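Local coordinates for halogenase (Chondromyces crocatus, PDB 3E1T), which probably catalyses the FAD-dependent halogenation of a precursor during biosynthesis of the chondrochlorens, at residues A[23-28]-A[59-64]; A[27-32]-A[496-501]; A[53-58]-A[102-107]. All blocks are in the same frame, centred on the assembly; numbering follows the deposited sequence.

Contact 1 (A[23-28]-A[59-64]); sequences ASFVAM and CAMLGL
The backbones of 23-28 and 59-64 come nearest at Ser24 and Leu62, whose CA atoms are 7.3 Å apart, so the contact is made mainly by side chains. Both segments include the C-terminal part of a helix. In the second, the chain leaves the helix through a Schellman motif: Gly63 has positive phi, and Gly63 N and Leu64 N bond back to Ala60 O and Cys59 O.

Leu62 carries the contact. Its CG stands anti to the carbonyl carbon (chi1 -65°), and the CD2 branch reaches across to helix 17-27. CD2 lies over one face of the Phe25 ring, toward the rim, 3.9 Å from the ring centroid. This is a CH-pi contact. The closest ring atom to it is CE1, with Leu62 CD2 and Phe25 CE1 3.5 Å apart. The same methyl meets the CB of Ser24 at 3.6 Å. It is therefore shared by two successive residues of the helix.

Met61 meets the same ring with the start of its side chain. Its CG is 3.7 Å from Phe25 CE1, in an oblique approach. Beyond CG the chain bends and SD and CE turn off from 23-28. The Met28 methyl CE is 3.7 Å from Met61 O, a van der Waals contact. No hydrogen bond crosses between the segments. The hydroxyl of Ser24 is bonded instead to Ser20 O and Ser121 OG.

Helix 17-27 follows strand 10-13, and a glycine pattern running from the turn between them into the first turn of the helix is consistent with a Rossmann-type FAD-binding motif. Phe25 also packs on Leu324 and Ala327 of helix 315-333. Ala23 touches Val33 and Leu35 of strand 33-36, while Leu64 packs against helix 110-123.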
ATOM      1  N   ALA A  23       9.869 -14.279   1.588  1.00 32.26           N
ATOM      2  CA  ALA A  23      10.892 -15.155   2.171  1.00 33.49           C
ATOM      3  C   ALA A  23      10.250 -16.379   2.831  1.00 34.10           C
ATOM      4  O   ALA A  23      10.604 -17.510   2.508  1.00 34.55           O
ATOM      5  CB  ALA A  23      11.748 -14.378   3.160  1.00 33.30           C
ATOM      6  N   SER A  24       9.279 -16.153   3.719  1.00 35.20           N
ATOM      7  CA  SER A  24       8.567 -17.250   4.384  1.00 36.14           C
ATOM      8  C   SER A  24       7.987 -18.269   3.412  1.00 36.93           C
ATOM      9  O   SER A  24       8.166 -19.466   3.603  1.00 37.10           O
ATOM     10  CB  SER A  24       7.459 -16.722   5.295  1.00 35.72           C
ATOM     11  OG  SER A  24       7.990 -15.863   6.276  1.00 37.07           O
ATOM     12  N   PHE A  25       7.302 -17.797   2.371  1.00 37.84           N
ATOM     13  CA  PHE A  25       6.589 -18.675   1.426  1.00 38.36           C
ATOM     14  C   PHE A  25       7.496 -19.567   0.570  1.00 38.85           C
ATOM     15  O   PHE A  25       7.077 -20.632   0.109  1.00 39.02           O
ATOM     16  CB  PHE A  25       5.693 -17.851   0.480  1.00 38.86           C
ATOM     17  CG  PHE A  25       4.371 -17.429   1.074  1.00 39.17           C
ATOM     18  CD1 PHE A  25       3.742 -18.193   2.051  1.00 40.07           C
ATOM     19  CD2 PHE A  25       3.743 -16.277   0.623  1.00 39.41           C
ATOM     20  CE1 PHE A  25       2.509 -17.801   2.584  1.00 41.47           C
ATOM     21  CE2 PHE A  25       2.516 -15.878   1.149  1.00 39.56           C
ATOM     22  CZ  PHE A  25       1.896 -16.643   2.130  1.00 40.08           C
ATOM     23  N   VAL A  26       8.710 -19.108   0.295  1.00 39.09           N
ATOM     24  CA  VAL A  26       9.639 -19.909  -0.489  1.00 39.49           C
ATOM     25  C   VAL A  26      10.363 -20.908   0.433  1.00 40.22           C
ATOM     26  O   VAL A  26      10.531 -22.069   0.073  1.00 40.35           O
ATOM     27  CB  VAL A  26      10.640 -19.039  -1.307  1.00 39.61           C
ATOM     28  CG1 VAL A  26      11.674 -19.922  -2.023  1.00 39.08           C
ATOM     29  CG2 VAL A  26       9.901 -18.164  -2.328  1.00 38.66           C
ATOM     30  N   ALA A  27      10.767 -20.450   1.617  1.00 40.92           N
ATOM     31  CA  ALA A  27      11.402 -21.314   2.615  1.00 42.15           C
ATOM     32  C   ALA A  27      10.476 -22.442   3.066  1.00 43.00           C
ATOM     33  O   ALA A  27      10.929 -23.570   3.286  1.00 43.46           O
ATOM     34  CB  ALA A  27      11.868 -20.501   3.800  1.00 41.55           C
ATOM     35  N   MET A  28       9.183 -22.133   3.194  1.00 43.76           N
ATOM     36  CA  MET A  28       8.141 -23.119   3.496  1.00 45.07           C
ATOM     37  C   MET A  28       8.086 -24.272   2.488  1.00 45.09           C
ATOM     38  O   MET A  28       7.550 -25.339   2.791  1.00 45.42           O
ATOM     39  CB  MET A  28       6.763 -22.446   3.569  1.00 44.98           C
ATOM     40  CG  MET A  28       6.477 -21.714   4.868  1.00 45.57           C
ATOM     41  SD  MET A  28       4.904 -20.811   4.887  1.00 46.89           S
ATOM     42  CE  MET A  28       3.773 -22.071   4.291  1.00 47.13           C
ATOM     43  N   CYS A  59      -1.973 -14.022   6.287  1.00 43.99           N
ATOM     44  CA  CYS A  59      -1.502 -14.359   7.625  1.00 45.55           C
ATOM     45  C   CYS A  59      -1.913 -15.757   8.096  1.00 45.85           C
ATOM     46  O   CYS A  59      -1.271 -16.323   8.974  1.00 46.10           O
ATOM     47  CB  CYS A  59      -1.925 -13.293   8.632  1.00 45.33           C
ATOM     48  SG  CYS A  59      -1.122 -11.718   8.339  1.00 47.96           S
ATOM     49  N   ALA A  60      -2.969 -16.306   7.500  1.00 46.82           N
ATOM     50  CA  ALA A  60      -3.404 -17.674   7.784  1.00 47.72           C
ATOM     51  C   ALA A  60      -2.486 -18.671   7.080  1.00 48.41           C
ATOM     52  O   ALA A  60      -2.063 -19.668   7.678  1.00 48.37           O
ATOM     53  CB  ALA A  60      -4.846 -17.876   7.343  1.00 47.86           C
ATOM     54  N   MET A  61      -2.189 -18.388   5.808  1.00 48.80           N
ATOM     55  CA  MET A  61      -1.253 -19.178   5.010  1.00 49.59           C
ATOM     56  C   MET A  61       0.153 -19.182   5.624  1.00 49.56           C
ATOM     57  O   MET A  61       0.872 -20.179   5.536  1.00 49.48           O
ATOM     58  CB  MET A  61      -1.201 -18.640   3.575  1.00 50.17           C
ATOM     59  CG  MET A  61      -0.647 -19.635   2.562  1.00 52.38           C
ATOM     60  SD  MET A  61      -1.867 -20.461   1.502  1.00 58.36           S
ATOM     61  CE  MET A  61      -3.332 -20.583   2.538  1.00 56.68           C
ATOM     62  N   LEU A  62       0.532 -18.064   6.244  1.00 49.16           N
ATOM     63  CA  LEU A  62       1.804 -17.962   6.957  1.00 49.39           C
ATOM     64  C   LEU A  62       1.766 -18.635   8.336  1.00 49.70           C
ATOM     65  O   LEU A  62       2.808 -18.822   8.966  1.00 49.55           O
ATOM     66  CB  LEU A  62       2.219 -16.493   7.116  1.00 49.14           C
ATOM     67  CG  LEU A  62       2.546 -15.676   5.854  1.00 49.05           C
ATOM     68  CD1 LEU A  62       2.498 -14.189   6.173  1.00 48.49           C
ATOM     69  CD2 LEU A  62       3.905 -16.058   5.268  1.00 48.15           C
ATOM     70  N   GLY A  63       0.565 -18.982   8.796  1.00 49.99           N
ATOM     71  CA  GLY A  63       0.368 -19.602  10.108  1.00 50.41           C
ATOM     72  C   GLY A  63       0.527 -18.633  11.262  1.00 50.47           C
ATOM     73  O   GLY A  63       1.168 -18.953  12.268  1.00 50.47           O
ATOM     74  N   LEU A  64      -0.052 -17.442  11.125  1.00 50.42           N
ATOM     75  CA  LEU A  64       0.052 -16.427  12.172  1.00 50.65           C
ATOM     76  C   LEU A  64      -1.279 -16.061  12.828  1.00 50.82           C
ATOM     77  O   LEU A  64      -1.319 -15.178  13.690  1.00 50.58           O
ATOM     78  CB  LEU A  64       0.741 -15.160  11.642  1.00 50.74           C
ATOM     79  CG  LEU A  64       2.257 -15.195  11.457  1.00 50.70           C
ATOM     80  CD1 LEU A  64       2.740 -13.875  10.899  1.00 50.34           C
ATOM     81  CD2 LEU A  64       2.977 -15.514  12.765  1.00 50.47           C
TER

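Contact 2 (A[27-32]-A[496-501]); sequences AMRGHR and SRDGLA
Arg29 reaches across to Asp498 and, of all the residues in the contact, has the most surface buried by it. Its chain is bent at the second and third torsions, with chi2 at only 27°, away from the usual staggered values. The bends bring the guanidinium alongside segment 496-501. There NE donates to Asp498 OD2 at 3.1 Å, in a fairly straight bond (160° at the hydrogen) that is part of a salt bridge. The acceptor uses its anti lone pair, the one away from OD1. The two charged groups lie nearly coplanar, their planes 2° apart, so the carboxylate meets the guanidinium at its edge.

Apolar atoms approach the same group obliquely. Ala501 CB is 3.4 Å from Arg29 NH2, and Leu500 CB is 4.0 Å from Arg29 NE. Ser496 OG sits near the guanidinium plane, 3.5 Å from Arg29 NH2. That hydroxyl donates within its own segment to Ala501 O, which also accepts from Ser496 N. Together with the type I turn from Ser496 to Gly499, these bonds keep the short segment compact.

Leu500 is buried and adds the apolar half of the contact. Its CD1 branch meets the methyl end of Met28, with CD1 and Met28 CE 3.8 Å apart, and also touches Met28 CB. The two side chains cross at about a right angle.

The contact joins the turn after helix 17-27, just before strand 33-36, to a segment close to the C-terminal end of the modelled chain. Helix 315-333 borders both. Its Asn331 bonds to Leu500 O and touches Arg29 and Ala501, while Arg328 bonds to Gly499 O.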
ATOM      1  N   ALA A  27      10.767 -20.450   1.617  1.00 40.92           N
ATOM      2  CA  ALA A  27      11.402 -21.314   2.615  1.00 42.15           C
ATOM      3  C   ALA A  27      10.476 -22.442   3.066  1.00 43.00           C
ATOM      4  O   ALA A  27      10.929 -23.570   3.286  1.00 43.46           O
ATOM      5  CB  ALA A  27      11.868 -20.501   3.800  1.00 41.55           C
ATOM      6  N   MET A  28       9.183 -22.133   3.194  1.00 43.76           N
ATOM      7  CA  MET A  28       8.141 -23.119   3.496  1.00 45.07           C
ATOM      8  C   MET A  28       8.086 -24.272   2.488  1.00 45.09           C
ATOM      9  O   MET A  28       7.550 -25.339   2.791  1.00 45.42           O
ATOM     10  CB  MET A  28       6.763 -22.446   3.569  1.00 44.98           C
ATOM     11  CG  MET A  28       6.477 -21.714   4.868  1.00 45.57           C
ATOM     12  SD  MET A  28       4.904 -20.811   4.887  1.00 46.89           S
ATOM     13  CE  MET A  28       3.773 -22.071   4.291  1.00 47.13           C
ATOM     14  N   ARG A  29       8.637 -24.047   1.299  1.00 45.25           N
ATOM     15  CA  ARG A  29       8.672 -25.054   0.242  1.00 45.55           C
ATOM     16  C   ARG A  29      10.013 -25.804   0.289  1.00 45.81           C
ATOM     17  O   ARG A  29      10.250 -26.735  -0.487  1.00 46.00           O
ATOM     18  CB  ARG A  29       8.460 -24.371  -1.113  1.00 45.48           C
ATOM     19  CG  ARG A  29       7.677 -25.153  -2.196  1.00 46.52           C
ATOM     20  CD  ARG A  29       6.661 -26.177  -1.675  1.00 45.20           C
ATOM     21  NE  ARG A  29       5.353 -26.136  -2.350  1.00 44.44           N
ATOM     22  CZ  ARG A  29       5.129 -26.330  -3.653  1.00 45.29           C
ATOM     23  NH1 ARG A  29       6.125 -26.554  -4.506  1.00 45.49           N
ATOM     24  NH2 ARG A  29       3.884 -26.279  -4.115  1.00 45.45           N
ATOM     25  N   GLY A  30      10.878 -25.396   1.216  1.00 45.80           N
ATOM     26  CA  GLY A  30      12.149 -26.070   1.447  1.00 45.81           C
ATOM     27  C   GLY A  30      13.276 -25.577   0.562  1.00 45.59           C
ATOM     28  O   GLY A  30      14.023 -26.378   0.003  1.00 45.88           O
ATOM     29  N   HIS A  31      13.397 -24.255   0.439  1.00 44.85           N
ATOM     30  CA  HIS A  31      14.445 -23.650  -0.369  1.00 43.98           C
ATOM     31  C   HIS A  31      15.343 -22.786   0.497  1.00 43.92           C
ATOM     32  O   HIS A  31      14.953 -22.401   1.602  1.00 43.96           O
ATOM     33  CB  HIS A  31      13.839 -22.827  -1.507  1.00 43.96           C
ATOM     34  CG  HIS A  31      13.015 -23.629  -2.467  1.00 43.41           C
ATOM     35  ND1 HIS A  31      11.659 -23.434  -2.622  1.00 43.48           N
ATOM     36  CD2 HIS A  31      13.352 -24.620  -3.326  1.00 43.20           C
ATOM     37  CE1 HIS A  31      11.197 -24.269  -3.537  1.00 43.64           C
ATOM     38  NE2 HIS A  31      12.205 -24.998  -3.982  1.00 45.21           N
ATOM     39  N   ARG A  32      16.548 -22.496   0.001  1.00 43.60           N
ATOM     40  CA  ARG A  32      17.512 -21.667   0.729  1.00 43.59           C
ATOM     41  C   ARG A  32      17.243 -20.188   0.447  1.00 42.82           C
ATOM     42  O   ARG A  32      17.442 -19.719  -0.670  1.00 42.32           O
ATOM     43  CB  ARG A  32      18.964 -22.008   0.327  1.00 43.52           C
ATOM     44  CG  ARG A  32      19.268 -23.509   0.211  1.00 44.37           C
ATOM     45  CD  ARG A  32      20.726 -23.808  -0.173  1.00 45.15           C
ATOM     46  NE  ARG A  32      21.176 -23.284  -1.477  1.00 49.15           N
ATOM     47  CZ  ARG A  32      20.764 -23.702  -2.679  1.00 50.06           C
ATOM     48  NH1 ARG A  32      19.835 -24.647  -2.801  1.00 51.33           N
ATOM     49  NH2 ARG A  32      21.271 -23.152  -3.777  1.00 49.44           N
ATOM     50  N   SER A 496      -1.433 -24.504  -6.773  1.00 51.90           N
ATOM     51  CA  SER A 496      -1.337 -25.858  -6.257  1.00 52.06           C
ATOM     52  C   SER A 496      -2.203 -26.011  -5.000  1.00 52.65           C
ATOM     53  O   SER A 496      -2.531 -25.015  -4.343  1.00 52.36           O
ATOM     54  CB  SER A 496       0.124 -26.157  -5.919  1.00 52.10           C
ATOM     55  OG  SER A 496       0.639 -25.209  -4.998  1.00 51.02           O
ATOM     56  N   ARG A 497      -2.563 -27.253  -4.666  1.00 52.92           N
ATOM     57  CA  ARG A 497      -3.275 -27.552  -3.419  1.00 53.61           C
ATOM     58  C   ARG A 497      -2.651 -26.800  -2.240  1.00 53.20           C
ATOM     59  O   ARG A 497      -3.358 -26.296  -1.368  1.00 53.13           O
ATOM     60  CB  ARG A 497      -3.281 -29.068  -3.141  1.00 53.58           C
ATOM     61  CG  ARG A 497      -3.972 -29.472  -1.831  1.00 54.86           C
ATOM     62  CD  ARG A 497      -3.832 -30.960  -1.528  1.00 55.27           C
ATOM     63  NE  ARG A 497      -3.607 -31.208  -0.100  1.00 58.45           N
ATOM     64  CZ  ARG A 497      -3.632 -32.411   0.476  1.00 59.67           C
ATOM     65  NH1 ARG A 497      -3.889 -33.502  -0.241  1.00 59.89           N
ATOM     66  NH2 ARG A 497      -3.406 -32.522   1.780  1.00 59.61           N
ATOM     67  N   ASP A 498      -1.321 -26.724  -2.240  1.00 52.97           N
ATOM     68  CA  ASP A 498      -0.563 -26.037  -1.203  1.00 52.57           C
ATOM     69  C   ASP A 498      -0.808 -24.524  -1.210  1.00 51.92           C
ATOM     70  O   ASP A 498      -0.719 -23.865  -0.171  1.00 51.59           O
ATOM     71  CB  ASP A 498       0.926 -26.302  -1.425  1.00 53.28           C
ATOM     72  CG  ASP A 498       1.747 -26.133  -0.171  1.00 54.37           C
ATOM     73  OD1 ASP A 498       1.154 -25.917   0.916  1.00 56.24           O
ATOM     74  OD2 ASP A 498       2.990 -26.233  -0.272  1.00 55.40           O
ATOM     75  N   GLY A 499      -1.101 -23.985  -2.392  1.00 51.19           N
ATOM     76  CA  GLY A 499      -1.249 -22.537  -2.587  1.00 50.25           C
ATOM     77  C   GLY A 499       0.082 -21.800  -2.619  1.00 49.47           C
ATOM     78  O   GLY A 499       0.112 -20.563  -2.633  1.00 49.38           O
ATOM     79  N   LEU A 500       1.179 -22.561  -2.643  1.00 48.39           N
ATOM     80  CA  LEU A 500       2.530 -22.004  -2.579  1.00 47.33           C
ATOM     81  C   LEU A 500       3.237 -21.965  -3.934  1.00 46.65           C
ATOM     82  O   LEU A 500       4.312 -21.383  -4.056  1.00 46.04           O
ATOM     83  CB  LEU A 500       3.382 -22.773  -1.556  1.00 47.33           C
ATOM     84  CG  LEU A 500       3.093 -22.636  -0.059  1.00 47.49           C
ATOM     85  CD1 LEU A 500       4.153 -23.367   0.764  1.00 47.01           C
ATOM     86  CD2 LEU A 500       3.002 -21.185   0.389  1.00 46.69           C
ATOM     87  N   ALA A 501       2.625 -22.591  -4.939  1.00 46.26           N
ATOM     88  CA  ALA A 501       3.146 -22.614  -6.304  1.00 46.05           C
ATOM     89  C   ALA A 501       1.995 -22.651  -7.313  1.00 46.14           C
ATOM     90  O   ALA A 501       0.829 -22.654  -6.917  1.00 46.07           O
ATOM     91  CB  ALA A 501       4.072 -23.817  -6.494  1.00 46.47           C
TER

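Contact 3 (A[53-58]-A[102-107]); sequences ATVHGI and YGFAYQ
His56 points its imidazole edge at the face of Phe104, in an edge-to-face pair. The ring centroids are 4.4 Å apart and the planes meet at 86°. NE2 stands over the centre of the phenyl ring. The closest pair of ring atoms is His56 CE1 and Phe104 CE2, at a tight 3.2 Å. Phe104 O lies near the imidazole plane, 2.9 Å from His56 NE2. Over one imidazole face comes the backbone of the other segment: Tyr102 CA sits 4.2 Å from the ring centroid in a CH-pi contact. The Tyr102 ring swings round to the base of the same side chain, where its CD1 is 3.6 Å from His56 CB. Gly57 has no side chain, and Tyr102 CE1 comes to 4.0 Å from its backbone N.

Val55 fills the other part of the contact. Its CG1, anti to the backbone N (chi1 165°), meets Tyr106 CE2 at 3.7 Å. Its CG2 lies against Ala105 CB at 3.8 Å.

Here helix 52-61 packs on a short strand, 105-106, which pairs antiparallel with strand 75-82 of a large mixed sheet. The helix has a wider pi-type turn at 53-58, where Ile58 N bonds to Ala53 O.

Further out, Phe104 and Tyr106 both rest on Ile75 of strand 75-82. Met68 of helix 65-69 touches both Val55 and Tyr106. Backbone bonds tie Ala105 to Lys76 and Tyr106 to Leu50. Gln107 follows the strand, its side chain bonded to Ser49 OG and Gly208 O.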
ATOM      1  N   ALA A  53      -8.057  -9.620   3.430  1.00 33.85           N
ATOM      2  CA  ALA A  53      -7.317 -10.517   2.531  1.00 35.38           C
ATOM      3  C   ALA A  53      -5.928 -10.848   3.088  1.00 36.09           C
ATOM      4  O   ALA A  53      -5.429 -11.955   2.899  1.00 36.78           O
ATOM      5  CB  ALA A  53      -7.213  -9.925   1.131  1.00 35.16           C
ATOM      6  N   THR A  54      -5.333  -9.891   3.796  1.00 36.71           N
ATOM      7  CA  THR A  54      -4.047 -10.071   4.463  1.00 37.60           C
ATOM      8  C   THR A  54      -4.223 -10.777   5.812  1.00 38.24           C
ATOM      9  O   THR A  54      -3.511 -11.728   6.110  1.00 38.35           O
ATOM     10  CB  THR A  54      -3.330  -8.716   4.671  1.00 37.54           C
ATOM     11  OG1 THR A  54      -3.422  -7.933   3.469  1.00 37.75           O
ATOM     12  CG2 THR A  54      -1.874  -8.925   5.028  1.00 37.44           C
ATOM     13  N   VAL A  55      -5.169 -10.302   6.620  1.00 38.73           N
ATOM     14  CA  VAL A  55      -5.410 -10.865   7.949  1.00 39.67           C
ATOM     15  C   VAL A  55      -5.926 -12.316   7.898  1.00 40.37           C
ATOM     16  O   VAL A  55      -5.413 -13.180   8.611  1.00 40.61           O
ATOM     17  CB  VAL A  55      -6.357  -9.965   8.783  1.00 39.73           C
ATOM     18  CG1 VAL A  55      -6.907 -10.718   9.993  1.00 39.96           C
ATOM     19  CG2 VAL A  55      -5.638  -8.681   9.216  1.00 38.99           C
ATOM     20  N   HIS A  56      -6.900 -12.589   7.038  1.00 41.00           N
ATOM     21  CA  HIS A  56      -7.502 -13.924   6.975  1.00 42.25           C
ATOM     22  C   HIS A  56      -6.965 -14.808   5.856  1.00 42.42           C
ATOM     23  O   HIS A  56      -7.079 -16.035   5.920  1.00 42.63           O
ATOM     24  CB  HIS A  56      -9.020 -13.828   6.857  1.00 42.42           C
ATOM     25  CG  HIS A  56      -9.673 -13.191   8.039  1.00 43.90           C
ATOM     26  ND1 HIS A  56     -10.258 -13.923   9.049  1.00 45.56           N
ATOM     27  CD2 HIS A  56      -9.837 -11.890   8.370  1.00 44.62           C
ATOM     28  CE1 HIS A  56     -10.755 -13.099   9.952  1.00 45.50           C
ATOM     29  NE2 HIS A  56     -10.506 -11.860   9.568  1.00 46.45           N
ATOM     30  N   GLY A  57      -6.401 -14.185   4.828  1.00 42.22           N
ATOM     31  CA  GLY A  57      -5.806 -14.927   3.728  1.00 42.07           C
ATOM     32  C   GLY A  57      -4.321 -15.158   3.941  1.00 42.20           C
ATOM     33  O   GLY A  57      -3.902 -16.278   4.225  1.00 42.21           O
ATOM     34  N   ILE A  58      -3.532 -14.094   3.806  1.00 42.09           N
ATOM     35  CA  ILE A  58      -2.067 -14.178   3.861  1.00 42.38           C
ATOM     36  C   ILE A  58      -1.561 -14.686   5.208  1.00 43.11           C
ATOM     37  O   ILE A  58      -0.808 -15.657   5.257  1.00 42.86           O
ATOM     38  CB  ILE A  58      -1.380 -12.817   3.512  1.00 41.77           C
ATOM     39  CG1 ILE A  58      -1.763 -12.345   2.105  1.00 40.48           C
ATOM     40  CG2 ILE A  58       0.140 -12.899   3.657  1.00 41.59           C
ATOM     41  CD1 ILE A  58      -1.367 -13.267   0.968  1.00 35.27           C
ATOM     42  N   TYR A 102     -13.663 -13.729   6.245  1.00 53.10           N
ATOM     43  CA  TYR A 102     -13.001 -12.450   5.922  1.00 51.56           C
ATOM     44  C   TYR A 102     -13.743 -11.251   6.513  1.00 50.01           C
ATOM     45  O   TYR A 102     -13.849 -10.194   5.880  1.00 50.13           O
ATOM     46  CB  TYR A 102     -12.812 -12.292   4.401  1.00 51.66           C
ATOM     47  CG  TYR A 102     -12.049 -13.432   3.760  1.00 52.09           C
ATOM     48  CD1 TYR A 102     -10.649 -13.410   3.683  1.00 51.88           C
ATOM     49  CD2 TYR A 102     -12.724 -14.538   3.226  1.00 52.15           C
ATOM     50  CE1 TYR A 102      -9.947 -14.463   3.097  1.00 51.60           C
ATOM     51  CE2 TYR A 102     -12.027 -15.595   2.637  1.00 51.81           C
ATOM     52  CZ  TYR A 102     -10.640 -15.547   2.578  1.00 51.93           C
ATOM     53  OH  TYR A 102      -9.953 -16.586   1.996  1.00 52.01           O
ATOM     54  N   GLY A 103     -14.243 -11.421   7.733  1.00 48.20           N
ATOM     55  CA  GLY A 103     -15.127 -10.437   8.347  1.00 46.11           C
ATOM     56  C   GLY A 103     -14.475  -9.180   8.887  1.00 44.75           C
ATOM     57  O   GLY A 103     -15.124  -8.133   8.980  1.00 44.80           O
ATOM     58  N   PHE A 104     -13.193  -9.273   9.241  1.00 43.17           N
ATOM     59  CA  PHE A 104     -12.501  -8.171   9.904  1.00 41.50           C
ATOM     60  C   PHE A 104     -10.996  -8.112   9.606  1.00 40.56           C
ATOM     61  O   PHE A 104     -10.435  -9.008   8.992  1.00 39.73           O
ATOM     62  CB  PHE A 104     -12.706  -8.276  11.421  1.00 41.67           C
ATOM     63  CG  PHE A 104     -11.981  -9.438  12.051  1.00 41.37           C
ATOM     64  CD1 PHE A 104     -10.717  -9.267  12.614  1.00 40.16           C
ATOM     65  CD2 PHE A 104     -12.562 -10.704  12.080  1.00 41.11           C
ATOM     66  CE1 PHE A 104     -10.038 -10.338  13.195  1.00 40.70           C
ATOM     67  CE2 PHE A 104     -11.897 -11.784  12.666  1.00 42.45           C
ATOM     68  CZ  PHE A 104     -10.627 -11.602  13.221  1.00 41.88           C
ATOM     69  N   ALA A 105     -10.351  -7.055  10.085  1.00 39.75           N
ATOM     70  CA  ALA A 105      -8.903  -6.939  10.035  1.00 39.19           C
ATOM     71  C   ALA A 105      -8.400  -6.289  11.322  1.00 38.82           C
ATOM     72  O   ALA A 105      -9.127  -6.222  12.312  1.00 38.57           O
ATOM     73  CB  ALA A 105      -8.472  -6.135   8.812  1.00 39.00           C
ATOM     74  N   TYR A 106      -7.155  -5.825  11.312  1.00 38.69           N
ATOM     75  CA  TYR A 106      -6.582  -5.181  12.482  1.00 38.81           C
ATOM     76  C   TYR A 106      -6.013  -3.811  12.163  1.00 38.62           C
ATOM     77  O   TYR A 106      -5.714  -3.510  11.002  1.00 38.71           O
ATOM     78  CB  TYR A 106      -5.490  -6.060  13.089  1.00 39.38           C
ATOM     79  CG  TYR A 106      -5.947  -7.415  13.612  1.00 40.69           C
ATOM     80  CD1 TYR A 106      -6.748  -7.520  14.759  1.00 41.86           C
ATOM     81  CD2 TYR A 106      -5.541  -8.593  12.982  1.00 41.43           C
ATOM     82  CE1 TYR A 106      -7.149  -8.775  15.253  1.00 41.81           C
ATOM     83  CE2 TYR A 106      -5.929  -9.846  13.463  1.00 42.24           C
ATOM     84  CZ  TYR A 106      -6.734  -9.929  14.597  1.00 42.39           C
ATOM     85  OH  TYR A 106      -7.113 -11.170  15.067  1.00 42.99           O
ATOM     86  N   GLN A 107      -5.879  -2.989  13.202  1.00 38.04           N
ATOM     87  CA  GLN A 107      -5.126  -1.749  13.152  1.00 38.35           C
ATOM     88  C   GLN A 107      -3.823  -2.021  13.888  1.00 38.69           C
ATOM     89  O   GLN A 107      -3.830  -2.271  15.099  1.00 38.77           O
ATOM     90  CB  GLN A 107      -5.870  -0.610  13.861  1.00 38.46           C
ATOM     91  CG  GLN A 107      -7.336  -0.441  13.499  1.00 38.05           C
ATOM     92  CD  GLN A 107      -7.554   0.246  12.160  1.00 38.93           C
ATOM     93  OE1 GLN A 107      -6.701   0.188  11.271  1.00 37.78           O
ATOM     94  NE2 GLN A 107      -8.715   0.892  12.005  1.00 37.22           N
TER

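Contacts 1 and 2 adjoin, with centres 9 Å apart, and share Ala27 and Met28. Phe25 of contact 1 also packs on Leu500 of contact 2, with Phe25 CD1 and Leu500 CD2 3.5 Å apart. Contacts 1 and 3 both use helix 52-61, and their centres are 15 Å apart. A probable hydrogen bond from Cys59 N to Thr54 O, 2.8 Å, joins them along that helix. Contacts 2 and 3 do not touch; their nearest atoms are about 8 Å apart. The side chain of Ala105 in contact 3 is about 9 Å from the bound FAD, and that of Leu62 in contact 1 about 11 Å.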